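PDB 1VQZ: lipoate-protein ligase, putative from Streptococcus pneumoniae, which is a putative lipoate-protein ligase that joins an alpha/beta domain of the lipoyl ligase A/B family to a C-terminal lipoate-ligase domain. Local coordinates for residues N21-I27 against W47-S52; D39-I43 against I98-E102; V55-Q59 against S82-A86; N146-Y150 against F292-D296. One frame throughout, in Å; residues are numbered along the deposited sequence.

Contact 1: N21-I27 against W47-S52; sequences NDTAFNI and WINKPS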
loop_
_atom_site.group_PDB
_atom_site.type_symbol
_atom_site.label_atom_id
_atom_site.label_comp_id
_atom_site.label_asym_id
_atom_site.label_seq_id
_atom_site.Cartn_x
_atom_site.Cartn_y
_atom_site.Cartn_z
ATOM N N ASN A 21 -9.460 -1.790 -16.303
ATOM C CA ASN A 21 -9.966 -1.632 -14.933
ATOM C C ASN A 21 -9.956 -2.929 -14.110
ATOM O O ASN A 21 -10.508 -2.966 -12.984
ATOM C CB ASN A 21 -11.379 -1.020 -14.950
ATOM C CG ASN A 21 -11.425 0.351 -15.634
ATOM O OD1 ASN A 21 -10.573 1.224 -15.422
ATOM N ND2 ASN A 21 -12.417 0.534 -16.451
ATOM N N ASP A 22 -9.317 -3.970 -14.658
ATOM C CA ASP A 22 -9.163 -5.283 -14.030
ATOM C C ASP A 22 -8.158 -5.235 -12.882
ATOM O O ASP A 22 -6.957 -5.226 -13.080
ATOM C CB ASP A 22 -8.769 -6.295 -15.123
ATOM C CG ASP A 22 -8.720 -7.786 -14.651
ATOM O OD1 ASP A 22 -8.456 -8.112 -13.488
ATOM O OD2 ASP A 22 -8.867 -8.664 -15.538
ATOM N N THR A 23 -8.681 -5.219 -11.661
ATOM C CA THR A 23 -7.874 -4.920 -10.504
ATOM C C THR A 23 -6.645 -5.828 -10.401
ATOM O O THR A 23 -5.508 -5.355 -10.247
ATOM C CB THR A 23 -8.716 -4.989 -9.195
ATOM O OG1 THR A 23 -9.828 -4.089 -9.279
ATOM C CG2 THR A 23 -7.870 -4.610 -7.988
ATOM N N ALA A 24 -6.866 -7.120 -10.464
ATOM C CA ALA A 24 -5.766 -8.052 -10.334
ATOM C C ALA A 24 -4.725 -7.915 -11.456
ATOM O O ALA A 24 -3.521 -7.988 -11.193
ATOM C CB ALA A 24 -6.290 -9.451 -10.256
ATOM N N PHE A 25 -5.183 -7.674 -12.686
ATOM C CA PHE A 25 -4.312 -7.432 -13.814
ATOM C C PHE A 25 -3.466 -6.159 -13.584
ATOM O O PHE A 25 -2.240 -6.144 -13.797
ATOM C CB PHE A 25 -5.115 -7.318 -15.127
ATOM C CG PHE A 25 -4.265 -6.894 -16.292
ATOM C CD1 PHE A 25 -3.433 -7.807 -16.919
ATOM C CD2 PHE A 25 -4.231 -5.568 -16.693
ATOM C CE1 PHE A 25 -2.613 -7.401 -17.958
ATOM C CE2 PHE A 25 -3.401 -5.149 -17.711
ATOM C CZ PHE A 25 -2.579 -6.070 -18.334
ATOM N N ASN A 26 -4.134 -5.104 -13.147
ATOM C CA ASN A 26 -3.510 -3.803 -12.949
ATOM C C ASN A 26 -2.408 -3.840 -11.905
ATOM O O ASN A 26 -1.343 -3.172 -12.047
ATOM C CB ASN A 26 -4.546 -2.761 -12.536
ATOM C CG ASN A 26 -5.481 -2.309 -13.689
ATOM O OD1 ASN A 26 -5.270 -2.605 -14.882
ATOM N ND2 ASN A 26 -6.574 -1.591 -13.299
ATOM N N ILE A 27 -2.676 -4.563 -10.819
ATOM C CA ILE A 27 -1.733 -4.652 -9.739
ATOM C C ILE A 27 -0.549 -5.506 -10.203
ATOM O O ILE A 27 0.622 -5.181 -9.895
ATOM C CB ILE A 27 -2.432 -5.069 -8.441
ATOM C CG1 ILE A 27 -3.339 -3.924 -7.963
ATOM C CG2 ILE A 27 -1.452 -5.376 -7.304
ATOM C CD1 ILE A 27 -4.177 -4.318 -6.789
ATOM N N TRP A 47 -3.484 4.916 -13.361
ATOM C CA TRP A 47 -4.420 3.853 -13.672
ATOM C C TRP A 47 -5.586 3.750 -12.692
ATOM O O TRP A 47 -5.564 4.337 -11.630
ATOM C CB TRP A 47 -3.669 2.521 -13.794
ATOM C CG TRP A 47 -2.736 2.238 -12.653
ATOM C CD1 TRP A 47 -1.506 2.804 -12.407
ATOM C CD2 TRP A 47 -2.994 1.359 -11.584
ATOM N NE1 TRP A 47 -0.964 2.280 -11.264
ATOM C CE2 TRP A 47 -1.868 1.400 -10.723
ATOM C CE3 TRP A 47 -4.051 0.504 -11.278
ATOM C CZ2 TRP A 47 -1.780 0.607 -9.560
ATOM C CZ3 TRP A 47 -3.965 -0.285 -10.092
ATOM C CH2 TRP A 47 -2.818 -0.241 -9.284
ATOM N N ILE A 48 -6.615 2.986 -13.101
ATOM C CA ILE A 48 -7.919 2.986 -12.469
ATOM C C ILE A 48 -8.447 1.558 -12.362
ATOM O O ILE A 48 -8.481 0.793 -13.334
ATOM C CB ILE A 48 -8.941 3.920 -13.230
ATOM C CG1 ILE A 48 -8.407 5.372 -13.293
ATOM C CG2 ILE A 48 -10.309 3.857 -12.574
ATOM C CD1 ILE A 48 -9.290 6.382 -14.080
ATOM N N ASN A 49 -8.822 1.213 -11.137
ATOM C CA ASN A 49 -9.458 -0.074 -10.802
ATOM C C ASN A 49 -10.940 0.082 -10.676
ATOM O O ASN A 49 -11.417 1.118 -10.191
ATOM C CB ASN A 49 -8.964 -0.543 -9.447
ATOM C CG ASN A 49 -7.494 -0.913 -9.454
ATOM O OD1 ASN A 49 -6.991 -1.460 -10.455
ATOM N ND2 ASN A 49 -6.807 -0.698 -8.284
ATOM N N LYS A 50 -11.658 -0.950 -11.127
ATOM C CA LYS A 50 -13.055 -1.162 -10.812
ATOM C C LYS A 50 -13.281 -1.293 -9.279
ATOM O O LYS A 50 -12.346 -1.505 -8.551
ATOM C CB LYS A 50 -13.532 -2.439 -11.519
ATOM C CG LYS A 50 -13.037 -3.732 -10.861
ATOM C CD LYS A 50 -13.004 -4.942 -11.845
ATOM C CE LYS A 50 -14.404 -5.494 -12.209
ATOM N NZ LYS A 50 -15.106 -6.103 -11.058
ATOM N N PRO A 51 -14.539 -1.165 -8.795
ATOM C CA PRO A 51 -14.777 -1.258 -7.324
ATOM C C PRO A 51 -14.053 -2.425 -6.619
ATOM O O PRO A 51 -14.255 -3.641 -6.922
ATOM C CB PRO A 51 -16.313 -1.376 -7.196
ATOM C CG PRO A 51 -16.813 -0.568 -8.424
ATOM C CD PRO A 51 -15.784 -0.923 -9.543
ATOM N N SER A 52 -13.242 -2.053 -5.653
ATOM C CA SER A 52 -12.283 -2.960 -5.041
ATOM C C SER A 52 -11.943 -2.554 -3.626
ATOM O O SER A 52 -11.851 -1.362 -3.325
ATOM C CB SER A 52 -10.976 -2.995 -5.867
ATOM O OG SER A 52 -11.177 -3.394 -7.240
#

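Contact 2: D39-I43 against I98-E102; sequences DEDQI and IISKE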
loop_
_atom_site.group_PDB
_atom_site.type_symbol
_atom_site.label_atom_id
_atom_site.label_comp_id
_atom_site.label_asym_id
_atom_site.label_seq_id
_atom_site.Cartn_x
_atom_site.Cartn_y
_atom_site.Cartn_z
ATOM N N ASP A 39 15.862 -2.472 -16.502
ATOM C CA ASP A 39 16.648 -1.626 -17.407
ATOM C C ASP A 39 16.080 -0.194 -17.552
ATOM O O ASP A 39 16.628 0.603 -18.295
ATOM C CB ASP A 39 16.696 -2.226 -18.831
ATOM C CG ASP A 39 17.543 -3.504 -18.933
ATOM O OD1 ASP A 39 18.433 -3.723 -18.088
ATOM O OD2 ASP A 39 17.318 -4.272 -19.901
ATOM N N GLU A 40 14.966 0.098 -16.919
ATOM C CA GLU A 40 14.381 1.423 -16.911
ATOM C C GLU A 40 14.541 1.958 -15.501
ATOM O O GLU A 40 13.970 1.401 -14.569
ATOM C CB GLU A 40 12.889 1.337 -17.226
ATOM C CG GLU A 40 12.540 0.438 -18.405
ATOM C CD GLU A 40 13.196 0.875 -19.703
ATOM O OE1 GLU A 40 13.488 2.078 -19.885
ATOM O OE2 GLU A 40 13.424 -0.015 -20.536
ATOM N N ASP A 41 15.300 3.025 -15.354
ATOM C CA ASP A 41 15.596 3.596 -14.038
ATOM C C ASP A 41 14.458 4.355 -13.353
ATOM O O ASP A 41 14.453 4.492 -12.129
ATOM C CB ASP A 41 16.751 4.556 -14.174
ATOM C CG ASP A 41 18.057 3.858 -14.530
ATOM O OD1 ASP A 41 18.236 2.686 -14.166
ATOM O OD2 ASP A 41 18.905 4.512 -15.156
ATOM N N GLN A 42 13.542 4.904 -14.142
ATOM C CA GLN A 42 12.395 5.653 -13.629
ATOM C C GLN A 42 11.177 5.344 -14.453
ATOM O O GLN A 42 11.209 5.467 -15.696
ATOM C CB GLN A 42 12.602 7.174 -13.753
ATOM C CG GLN A 42 13.487 7.787 -12.727
ATOM C CD GLN A 42 14.937 7.669 -13.080
ATOM O OE1 GLN A 42 15.310 7.717 -14.258
ATOM N NE2 GLN A 42 15.778 7.493 -12.061
ATOM N N ILE A 43 10.095 5.028 -13.761
ATOM C CA ILE A 43 8.833 4.623 -14.405
ATOM C C ILE A 43 7.659 5.296 -13.725
ATOM O O ILE A 43 7.582 5.352 -12.491
ATOM C CB ILE A 43 8.600 3.058 -14.431
ATOM C CG1 ILE A 43 9.771 2.310 -15.083
ATOM C CG2 ILE A 43 7.293 2.746 -15.166
ATOM C CD1 ILE A 43 9.735 0.809 -14.942
ATOM N N ILE A 98 5.098 5.631 -9.016
ATOM C CA ILE A 98 6.397 6.266 -9.259
ATOM C C ILE A 98 7.476 5.272 -8.823
ATOM O O ILE A 98 7.676 5.062 -7.648
ATOM C CB ILE A 98 6.532 7.537 -8.434
ATOM C CG1 ILE A 98 5.297 8.422 -8.640
ATOM C CG2 ILE A 98 7.798 8.327 -8.790
ATOM C CD1 ILE A 98 5.171 9.461 -7.564
ATOM N N ILE A 99 8.177 4.702 -9.793
ATOM C CA ILE A 99 9.273 3.761 -9.573
ATOM C C ILE A 99 10.606 4.334 -9.956
ATOM O O ILE A 99 10.751 4.995 -11.013
ATOM C CB ILE A 99 9.030 2.505 -10.398
ATOM C CG1 ILE A 99 7.779 1.774 -9.881
ATOM C CG2 ILE A 99 10.244 1.593 -10.390
ATOM C CD1 ILE A 99 7.044 1.019 -10.965
ATOM N N SER A 100 11.603 4.081 -9.107
ATOM C CA SER A 100 12.961 4.644 -9.329
ATOM C C SER A 100 14.030 3.746 -8.757
ATOM O O SER A 100 13.876 3.194 -7.672
ATOM C CB SER A 100 13.105 6.017 -8.687
ATOM O OG SER A 100 12.921 5.859 -7.289
ATOM N N LYS A 101 15.073 3.558 -9.535
ATOM C CA LYS A 101 16.322 3.028 -9.072
ATOM C C LYS A 101 16.851 3.921 -7.964
ATOM O O LYS A 101 16.858 5.158 -8.066
ATOM C CB LYS A 101 17.323 3.015 -10.228
ATOM C CG LYS A 101 18.724 2.504 -9.871
ATOM C CD LYS A 101 19.647 2.516 -11.103
ATOM C CE LYS A 101 21.011 1.898 -10.768
ATOM N NZ LYS A 101 21.841 1.556 -11.974
ATOM N N GLU A 102 17.299 3.275 -6.903
ATOM C CA GLU A 102 17.887 3.937 -5.764
ATOM C C GLU A 102 19.207 4.543 -6.227
ATOM O O GLU A 102 20.112 3.838 -6.627
ATOM C CB GLU A 102 18.105 2.913 -4.643
ATOM C CG GLU A 102 18.713 3.445 -3.371
ATOM C CD GLU A 102 18.804 2.375 -2.283
ATOM O OE1 GLU A 102 18.677 1.180 -2.617
ATOM O OE2 GLU A 102 18.997 2.721 -1.098
#

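Contact 3: V55-Q59 against S82-A86; sequences VGRHQ and SGGGA. With EDO (1,2-ethanediol), chain D; EDO (1,2-ethanediol), chain S.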
loop_
_atom_site.group_PDB
_atom_site.type_symbol
_atom_site.label_atom_id
_atom_site.label_comp_id
_atom_site.label_asym_id
_atom_site.label_seq_id
_atom_site.Cartn_x
_atom_site.Cartn_y
_atom_site.Cartn_z
ATOM N N VAL A 55 -6.215 -4.514 0.263
ATOM C CA VAL A 55 -5.727 -4.767 1.593
ATOM C C VAL A 55 -4.233 -4.704 1.608
ATOM O O VAL A 55 -3.581 -5.000 0.608
ATOM C CB VAL A 55 -6.290 -6.082 2.259
ATOM C CG1 VAL A 55 -7.811 -6.047 2.248
ATOM C CG2 VAL A 55 -5.771 -7.368 1.586
ATOM N N GLY A 56 -3.706 -4.283 2.763
ATOM C CA GLY A 56 -2.284 -4.184 2.976
ATOM C C GLY A 56 -1.621 -5.540 2.949
ATOM O O GLY A 56 -2.228 -6.588 3.202
ATOM N N ARG A 57 -0.351 -5.514 2.588
ATOM C CA ARG A 57 0.493 -6.698 2.470
ATOM C C ARG A 57 0.465 -7.705 3.646
ATOM O O ARG A 57 0.656 -8.942 3.447
ATOM C CB ARG A 57 1.930 -6.175 2.215
ATOM C CG ARG A 57 2.944 -7.168 2.012
ATOM C CD ARG A 57 4.271 -6.480 1.764
ATOM N NE ARG A 57 4.647 -5.685 2.900
ATOM C CZ ARG A 57 5.433 -4.629 2.890
ATOM N NH1 ARG A 57 5.976 -4.157 1.773
ATOM N NH2 ARG A 57 5.671 -4.026 4.034
ATOM N N HIS A 58 0.235 -7.214 4.860
ATOM C CA HIS A 58 0.215 -8.072 6.025
ATOM C C HIS A 58 -1.115 -8.194 6.757
ATOM O O HIS A 58 -1.166 -8.824 7.799
ATOM C CB HIS A 58 1.321 -7.656 6.981
ATOM C CG HIS A 58 2.687 -7.712 6.377
ATOM N ND1 HIS A 58 3.151 -8.817 5.692
ATOM C CD2 HIS A 58 3.678 -6.778 6.298
ATOM C CE1 HIS A 58 4.381 -8.580 5.253
ATOM N NE2 HIS A 58 4.724 -7.352 5.595
ATOM N N GLN A 59 -2.195 -7.643 6.181
ATOM C CA GLN A 59 -3.505 -7.704 6.807
ATOM C C GLN A 59 -4.034 -9.157 6.794
ATOM O O GLN A 59 -3.782 -9.927 5.874
ATOM C CB GLN A 59 -4.540 -6.748 6.147
ATOM C CG GLN A 59 -4.374 -5.277 6.484
ATOM C CD GLN A 59 -5.544 -4.411 6.047
ATOM O OE1 GLN A 59 -5.626 -3.976 4.886
ATOM N NE2 GLN A 59 -6.456 -4.137 6.987
ATOM N N SER A 82 2.420 -3.102 -0.763
ATOM C CA SER A 82 2.849 -2.215 0.318
ATOM C C SER A 82 2.000 -2.439 1.596
ATOM O O SER A 82 0.895 -2.990 1.557
ATOM C CB SER A 82 2.711 -0.750 -0.095
ATOM O OG SER A 82 1.402 -0.463 -0.577
ATOM N N GLY A 83 2.516 -1.935 2.703
ATOM C CA GLY A 83 1.901 -2.066 3.996
ATOM C C GLY A 83 0.731 -1.180 4.243
ATOM O O GLY A 83 0.258 -0.510 3.354
ATOM N N GLY A 84 0.250 -1.206 5.468
ATOM C CA GLY A 84 -0.923 -0.399 5.874
ATOM C C GLY A 84 -2.253 -1.122 5.855
ATOM O O GLY A 84 -2.316 -2.385 5.862
ATOM N N GLY A 85 -3.319 -0.317 5.802
ATOM C CA GLY A 85 -4.669 -0.792 5.915
ATOM C C GLY A 85 -5.434 -0.919 4.612
ATOM O O GLY A 85 -4.889 -0.791 3.500
ATOM N N ALA A 86 -6.751 -1.073 4.776
ATOM C CA ALA A 86 -7.651 -1.297 3.669
ATOM C C ALA A 86 -8.074 0.001 3.004
ATOM O O ALA A 86 -8.339 1.004 3.661
ATOM C CB ALA A 86 -8.883 -2.098 4.121
HETATM C C1 EDO D . 0.597 -11.688 6.838
HETATM O O1 EDO D . 1.900 -11.193 7.037
HETATM C C2 EDO D . 0.323 -11.983 5.377
HETATM O O2 EDO D . 1.160 -13.024 4.955
HETATM C C1 EDO S . 4.357 -12.069 3.781
HETATM O O1 EDO S . 5.593 -11.788 4.553
HETATM C C2 EDO S . 3.356 -10.919 3.516
HETATM O O2 EDO S . 2.571 -10.910 2.286
HETATM O O HOH W 1 -0.698 -4.664 6.066
HETATM O O HOH W 2 -8.100 -1.144 7.354
#

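Contact 4: N146-Y150 against F292-D296; sequences NAQAY and FGIED. With EDO (1,2-ethanediol), chain P; EDO (1,2-ethanediol), chain S.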
loop_
_atom_site.group_PDB
_atom_site.type_symbol
_atom_site.label_atom_id
_atom_site.label_comp_id
_atom_site.label_asym_id
_atom_site.label_seq_id
_atom_site.Cartn_x
_atom_site.Cartn_y
_atom_site.Cartn_z
ATOM N N ASN A 146 -0.107 8.520 -0.135
ATOM C CA ASN A 146 1.078 7.833 -0.647
ATOM C C ASN A 146 1.569 6.698 0.252
ATOM O O ASN A 146 1.462 6.774 1.473
ATOM C CB ASN A 146 2.205 8.861 -0.710
ATOM C CG ASN A 146 3.448 8.349 -1.446
ATOM O OD1 ASN A 146 3.348 7.910 -2.581
ATOM N ND2 ASN A 146 4.624 8.488 -0.823
ATOM N N ALA A 147 2.134 5.674 -0.367
ATOM C CA ALA A 147 2.843 4.620 0.337
ATOM C C ALA A 147 4.080 4.198 -0.448
ATOM O O ALA A 147 4.094 4.163 -1.659
ATOM C CB ALA A 147 1.925 3.435 0.573
ATOM N N GLN A 148 5.111 3.829 0.283
ATOM C CA GLN A 148 6.389 3.453 -0.261
ATOM C C GLN A 148 6.632 1.947 -0.048
ATOM O O GLN A 148 6.277 1.370 1.004
ATOM C CB GLN A 148 7.451 4.311 0.423
ATOM C CG GLN A 148 8.854 4.144 -0.134
ATOM C CD GLN A 148 9.892 5.069 0.531
ATOM O OE1 GLN A 148 9.574 6.181 0.989
ATOM N NE2 GLN A 148 11.136 4.597 0.589
ATOM N N ALA A 149 7.224 1.320 -1.056
ATOM C CA ALA A 149 7.759 -0.040 -0.963
ATOM C C ALA A 149 9.201 -0.030 -1.453
ATOM O O ALA A 149 9.556 0.739 -2.314
ATOM C CB ALA A 149 6.922 -1.037 -1.789
ATOM N N TYR A 150 10.022 -0.903 -0.894
ATOM C CA TYR A 150 11.436 -0.932 -1.221
ATOM C C TYR A 150 11.861 -2.348 -1.384
ATOM O O TYR A 150 11.680 -3.158 -0.478
ATOM C CB TYR A 150 12.263 -0.303 -0.114
ATOM C CG TYR A 150 13.737 -0.418 -0.334
ATOM C CD1 TYR A 150 14.383 0.446 -1.188
ATOM C CD2 TYR A 150 14.486 -1.423 0.283
ATOM C CE1 TYR A 150 15.750 0.367 -1.414
ATOM C CE2 TYR A 150 15.888 -1.511 0.065
ATOM C CZ TYR A 150 16.501 -0.596 -0.800
ATOM O OH TYR A 150 17.854 -0.623 -1.049
ATOM N N PHE A 292 2.299 -0.034 9.054
ATOM C CA PHE A 292 2.998 0.243 7.829
ATOM C C PHE A 292 4.481 0.132 8.035
ATOM O O PHE A 292 5.006 0.695 8.960
ATOM C CB PHE A 292 2.702 1.651 7.328
ATOM C CG PHE A 292 3.498 1.989 6.137
ATOM C CD1 PHE A 292 3.113 1.500 4.881
ATOM C CD2 PHE A 292 4.708 2.670 6.255
ATOM C CE1 PHE A 292 3.885 1.742 3.768
ATOM C CE2 PHE A 292 5.493 2.924 5.121
ATOM C CZ PHE A 292 5.076 2.441 3.887
ATOM N N GLY A 293 5.153 -0.549 7.105
ATOM C CA GLY A 293 6.586 -0.563 7.013
ATOM C C GLY A 293 6.925 -0.586 5.542
ATOM O O GLY A 293 6.203 -1.182 4.700
ATOM N N ILE A 294 8.028 0.047 5.218
ATOM C CA ILE A 294 8.487 0.143 3.809
ATOM C C ILE A 294 8.926 -1.216 3.256
ATOM O O ILE A 294 8.802 -1.466 2.065
ATOM C CB ILE A 294 9.654 1.151 3.662
ATOM C CG1 ILE A 294 9.169 2.577 3.858
ATOM C CG2 ILE A 294 10.255 1.083 2.278
ATOM C CD1 ILE A 294 10.312 3.521 4.216
ATOM N N GLU A 295 9.467 -2.055 4.129
ATOM C CA GLU A 295 9.917 -3.430 3.834
ATOM C C GLU A 295 9.069 -4.446 4.545
ATOM O O GLU A 295 8.554 -4.180 5.614
ATOM C CB GLU A 295 11.374 -3.670 4.252
ATOM C CG GLU A 295 12.304 -2.712 3.616
ATOM C CD GLU A 295 13.757 -3.141 3.679
ATOM O OE1 GLU A 295 14.099 -4.190 3.126
ATOM O OE2 GLU A 295 14.555 -2.376 4.215
ATOM N N ASP A 296 8.953 -5.600 3.892
ATOM C CA ASP A 296 8.204 -6.788 4.336
ATOM C C ASP A 296 8.614 -7.264 5.751
ATOM O O ASP A 296 9.796 -7.400 6.056
ATOM C CB ASP A 296 8.445 -7.909 3.339
ATOM C CG ASP A 296 7.380 -8.971 3.373
ATOM O OD1 ASP A 296 7.256 -9.668 4.386
ATOM O OD2 ASP A 296 6.686 -9.129 2.345
HETATM C C1 EDO P . 3.981 5.652 3.164
HETATM O O1 EDO P . 5.419 5.584 3.195
HETATM C C2 EDO P . 3.205 5.898 4.467
HETATM O O2 EDO P . 1.917 5.234 4.323
HETATM C C1 EDO S . 4.357 -12.069 3.781
HETATM O O1 EDO S . 5.593 -11.788 4.553
HETATM C C2 EDO S . 3.356 -10.919 3.516
HETATM O O2 EDO S . 2.571 -10.910 2.286
HETATM O O HOH W 3 5.180 -0.870 2.101
HETATM O O HOH W 4 8.794 -3.560 -0.001
HETATM O O HOH W 5 12.931 -4.984 0.961
#

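Contact 1: N21-I27 against W47-S52
N26 meets both N49 and W47 where the first turn of helix 23-36 packs on the loop 47-52, which connects two strands of the alpha/beta ligase domain; D22 holds the N-cap position of this helix. The inner side is tightly packed. N26 ND2 donates to N49 OD1 (2.9 Å, 165° at the hydrogen), and the acceptor lies almost in the amide plane of N26. The two side chains pass in opposite directions with their amides turned only 21° apart. Beyond the segments, N26 ND2 also donates to S20 O, and N18 ND2 bonds to N26 OD1, so both ends of the N26 amide are gripped and its rotation is fixed. The indole of W47 slides past this amide: CB of N26 touches CZ3 of W47 at 3.5 Å, while CG1 of I27 reaches CH2 of W47 at 3.9 Å. W47 CG sits between its backbone N and carbonyl carbon (chi1 49°), which swings the ring against the first turn of the helix, with N26 O over one face and T97 binding NE1.

Toward solvent the contact is looser and its polar ends turn to other partners. K50 N gives a nearly straight bond to a lone pair of N21 O (3.0 Å), yet the bent K50 chain leads away to a salt bridge with E76, and D22 pairs with K241 while capping F25 N only weakly. A short, buried hydroxyl chain completes the contact: OG1 of T23 donates to OG of S52 at 2.5 Å, and that OG donates in turn to K50 O at 2.6 Å, approaching from above the carbonyl plane.

Contact 2: D39-I43 against I98-E102
I43 and I99 form an antiparallel hydrogen-bonded pair, each backbone N giving to the other's O at 2.8 Å. A third backbone bond, K101 N to D41 O at 2.8 Å, extends the pairing to the residue just before strand 42-47. Weaker CA-H...O contacts fill the spaces between: the CA of Q42 approaches I99 O at 3.2 Å, and the CA of S100 approaches D41 O at the same distance. These strands, 42-47 and 93-101, are inner members of the mixed sheet of the ligase domain, with 13-17 and 154-162 as their outer neighbours. Apolar packing follows the alternation of the sheet. I43 and I99 lie on one face and meet at their branch points (CB to CB 4.1 Å), with A33 and F34 of helix 23-36 packed on I99. Q42 and S100, the non-hydrogen-bonded pair, lie on the other face, where F108 approaches both. Charge enters at the exposed end. K101 runs fully extended beside D41, pointing the same way, so the methylene CD rather than the amine comes close to D41 OD1 (3.4 Å); K101 NZ stays 4.4 Å from OD1, beyond a salt bridge.

Contact 3: V55-Q59 against S82-A86
R57 lays one face of its guanidinium group over the S82-G83 peptide, somewhat tilted, with G83 N about 3.9 Å from the plane and over its centre. The side chain leaves with CG opposite the backbone N (chi1 -178°) and bends at its third torsion, which turns the flat group onto the peptide while R57 N donates to S82 O at 3.0 Å. NH2 meanwhile reaches outward to G293 O. Before the bend, R57 CG rests over one face of the H58 ring, offset toward its rim; H58 ND1 donates to O1 of a 1,2-ethanediol at 3.0 Å.

Q59 faces the other half of the glycine run. Its OE1 takes G56 N at 2.9 Å on a lone pair in the carbonyl plane, pinning the type I turn G56-Q59. The same OE1 lies 3.1 Å from A86 N at too poor an angle for a bond; A86 N gives its hydrogen to a water instead. Lacking a side chain, G56 brings its CA to 3.4 Å from G84 O, and a water links that oxygen to H58 N. R80 binds the carbonyls of G83 and G85 from outside. Such a glycine-rich loop, SGGGA after strand 76-79, is characteristic of the lipoate-protein ligase family, in whose relatives it probably borders the ligand pocket.

Contact 4: N146-Y150 against F292-D296
Y150 and I294 make the central touch between strand 141-151 and the loop leading to helix 298-304. Y150 N donates to I294 O at 3.2 Å with a bent 136° angle, the donor tilted out of the carbonyl plane, and CG2 of I294 presses on CB of Y150 at 3.4 Å. The other branch of I294, through CD1, crosses the extended Q148 side chain obliquely near NE2 (3.9 Å). F292, at the start of its segment, has CG opposite the backbone N (chi1 175°), carrying the ring toward the strand so that its edge, at CZ, meets Q148 O at 3.3 Å. A 1,2-ethanediol rests over one face of this ring. E295 runs alongside Y150, its carboxylate turned 70° from the phenol ring and its CD 3.9 Å from CD2 of Y150.

Waters form the next layer. One bridges Q148 O to G293 O, a second joins Y150 O to I294 O, and a third, 2.6 Å from both, ties Y150 O to OE1 of E295. Farther out, R325 contacts two of these groups, and probably helps to place them, through a salt bridge to OE2 of E295 and a cation-pi contact with Y150. E102 holds the Y150 hydroxyl, and D296 caps A298 N at the start of the following helix. With one long, bent direct hydrogen bond supplemented by three bridging waters, the join between these two segments is mostly water-bridged and apolar, and R325 and R57 add links from outside.

Overall arrangement
Together the four contacts illustrate how chemistry follows place. Contact 1 is the buried one, joining a helix start to an inter-strand loop through amides, hydroxyls and an indole. Contact 2 is partly buried and the only one of the four built on paired strands, grading from isoleucine packing to an exposed charged end. Contacts 3 and 4 lie nearer the centre of the chain, about 10 Å apart between centres, and both involve irregular loops, water and 1,2-ethanediol; they meet where R57 and H58 reach the loop 292-296. Contacts 2 and 4 share one sheet. Contacts 1 to 3 stay within the lipoyl ligase A/B part of the chain, whereas contact 4 joins it to the C-terminal part.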